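Local coordinates for protein phenazine-1-carboxylate N-methyltransferase (Pseudomonas aeruginosa, PDB 2IP2) that transfers a methyl group from S-adenosyl-L-methionine to phenazine-1-carboxylate, giving 5-methylphenazine-1-carboxylate on the route to the virulence pigment pyocyanin, at residues R318-D321 with R327-V330. Numbering follows the deposited sequence.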
ATOM      1  N   ARG A 318      23.307 -25.837   7.451  1.00 37.84           N
ATOM      2  CA  ARG A 318      23.409 -24.454   7.029  1.00 37.66           C
ATOM      3  C   ARG A 318      22.036 -23.887   6.935  1.00 36.29           C
ATOM      4  O   ARG A 318      21.139 -24.583   6.471  1.00 35.16           O
ATOM      5  CB  ARG A 318      23.901 -24.424   5.594  1.00 38.10           C
ATOM      6  CG  ARG A 318      25.196 -23.903   5.369  1.00 38.76           C
ATOM      7  CD  ARG A 318      25.519 -24.227   3.935  1.00 39.53           C
ATOM      8  NE  ARG A 318      25.635 -23.000   3.175  1.00 39.65           N
ATOM      9  CZ  ARG A 318      25.972 -22.963   1.904  1.00 36.48           C
ATOM     10  NH1 ARG A 318      26.216 -24.090   1.251  1.00 40.21           N
ATOM     11  NH2 ARG A 318      26.066 -21.788   1.308  1.00 40.96           N
ATOM     12  N   ILE A 319      21.883 -22.610   7.291  1.00 34.78           N
ATOM     13  CA  ILE A 319      20.662 -21.880   6.949  1.00 34.10           C
ATOM     14  C   ILE A 319      21.081 -20.646   6.204  1.00 33.73           C
ATOM     15  O   ILE A 319      21.927 -19.880   6.705  1.00 33.43           O
ATOM     16  CB  ILE A 319      19.855 -21.485   8.218  1.00 34.38           C
ATOM     17  CG1 ILE A 319      19.523 -22.738   9.032  1.00 33.69           C
ATOM     18  CG2 ILE A 319      18.568 -20.676   7.854  1.00 35.80           C
ATOM     19  CD1 ILE A 319      18.851 -22.428  10.381  1.00 33.42           C
ATOM     20  N   VAL A 320      20.486 -20.414   5.031  1.00 32.78           N
ATOM     21  CA  VAL A 320      20.847 -19.238   4.220  1.00 32.88           C
ATOM     22  C   VAL A 320      19.590 -18.412   3.912  1.00 33.44           C
ATOM     23  O   VAL A 320      18.559 -18.986   3.534  1.00 33.46           O
ATOM     24  CB  VAL A 320      21.544 -19.681   2.883  1.00 32.72           C
ATOM     25  CG1 VAL A 320      21.863 -18.472   1.937  1.00 31.72           C
ATOM     26  CG2 VAL A 320      22.791 -20.484   3.144  1.00 33.27           C
ATOM     27  N   ASP A 321      19.667 -17.087   4.067  1.00 32.80           N
ATOM     28  CA  ASP A 321      18.596 -16.191   3.649  1.00 32.73           C
ATOM     29  C   ASP A 321      18.694 -15.906   2.179  1.00 33.53           C
ATOM     30  O   ASP A 321      19.692 -15.315   1.714  1.00 32.98           O
ATOM     31  CB  ASP A 321      18.652 -14.872   4.425  1.00 34.39           C
ATOM     32  CG  ASP A 321      18.300 -15.045   5.899  1.00 36.35           C
ATOM     33  OD1 ASP A 321      17.799 -16.122   6.253  1.00 40.79           O
ATOM     34  OD2 ASP A 321      18.501 -14.103   6.690  1.00 42.39           O
ATOM     35  N   ARG A 327      13.949 -19.042   2.602  1.00 27.91           N
ATOM     36  CA  ARG A 327      15.067 -19.595   3.372  1.00 28.15           C
ATOM     37  C   ARG A 327      15.552 -20.812   2.655  1.00 27.53           C
ATOM     38  O   ARG A 327      14.743 -21.536   2.056  1.00 26.44           O
ATOM     39  CB  ARG A 327      14.594 -20.057   4.720  1.00 28.69           C
ATOM     40  CG  ARG A 327      15.503 -19.650   5.818  1.00 35.22           C
ATOM     41  CD  ARG A 327      14.725 -18.675   6.689  1.00 41.68           C
ATOM     42  NE  ARG A 327      15.520 -17.522   7.075  1.00 48.79           N
ATOM     43  CZ  ARG A 327      15.087 -16.565   7.897  1.00 47.83           C
ATOM     44  NH1 ARG A 327      13.871 -16.617   8.438  1.00 44.45           N
ATOM     45  NH2 ARG A 327      15.882 -15.564   8.181  1.00 50.16           N
ATOM     46  N   MET A 328      16.848 -21.089   2.775  1.00 28.01           N
ATOM     47  CA  MET A 328      17.370 -22.365   2.259  1.00 29.73           C
ATOM     48  C   MET A 328      17.933 -23.065   3.482  1.00 29.40           C
ATOM     49  O   MET A 328      18.817 -22.519   4.128  1.00 30.58           O
ATOM     50  CB  MET A 328      18.475 -22.159   1.226  1.00 29.58           C
ATOM     51  CG  MET A 328      19.086 -23.531   0.721  1.00 32.26           C
ATOM     52  SD  MET A 328      20.398 -23.306  -0.510  1.00 34.75           S
ATOM     53  CE  MET A 328      21.749 -22.815   0.570  1.00 33.14           C
ATOM     54  N   ILE A 329      17.397 -24.228   3.803  1.00 28.01           N
ATOM     55  CA  ILE A 329      17.883 -25.016   4.969  1.00 27.68           C
ATOM     56  C   ILE A 329      18.516 -26.312   4.415  1.00 28.80           C
ATOM     57  O   ILE A 329      17.804 -27.149   3.845  1.00 27.55           O
ATOM     58  CB  ILE A 329      16.739 -25.306   5.942  1.00 28.44           C
ATOM     59  CG1 ILE A 329      16.164 -23.979   6.526  1.00 26.80           C
ATOM     60  CG2 ILE A 329      17.192 -26.222   7.092  1.00 26.29           C
ATOM     61  CD1 ILE A 329      14.742 -24.137   7.138  1.00 27.20           C
ATOM     62  N   VAL A 330      19.844 -26.459   4.596  1.00 28.81           N
ATOM     63  CA  VAL A 330      20.548 -27.671   4.160  1.00 29.71           C
ATOM     64  C   VAL A 330      20.732 -28.625   5.366  1.00 32.06           C
ATOM     65  O   VAL A 330      21.197 -28.203   6.443  1.00 30.70           O
ATOM     66  CB  VAL A 330      21.880 -27.355   3.449  1.00 31.08           C
ATOM     67  CG1 VAL A 330      22.493 -28.659   2.875  1.00 29.28           C
ATOM     68  CG2 VAL A 330      21.655 -26.353   2.303  1.00 29.58           C
TER
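Arg318 and Val330 open the register as a hydrogen-bonded antiparallel pair: Val330 N donates to Arg318 O at 3.0 Å, while the return bond from Arg318 N to Val330 O is weak. The Arg318 chain, bent at its third torsion (chi3 115°), lays one guanidinium face over the Met328 methyl, Arg318 CZ 4.4 Å from Met328 CE; NH1 is held elsewhere by the Leu163 carbonyl. Ile319, a non-hydrogen-bonded partner of Ile329, turns to the face shared with Asp321 and Arg327, where Ile319 CG2 rests 3.8 Å from Arg327 CG. Val320 then pairs with Met328 through two 2.8 Å backbone bonds, Val320 N to Met328 O and Met328 N to Val320 O. Their side chains run alongside each other, Met328 CE 3.6 Å from Val320 CG2. Asp321 and Arg327 are a non-hydrogen-bonded pair, linked instead by a side-on salt bridge: Arg327 NE and NH2 both reach Asp321 OD1 at 2.8 Å, and NH2 adds a weak bond to OD2. Both donors meet the syn side of OD1 from one face, some 30° out of the carboxylate plane, yet OD1 lies in the guanidinium plane. Strand 314-322 is outermost and 326-333 runs antiparallel between it and 267-272, giving the 3-2-1-4-5-7-6 order of class I methyltransferases. Backbone bonds thus set the register, while the salt bridge closes the turn end, probably stabilising both charges and restraining the guanidinium's rotation.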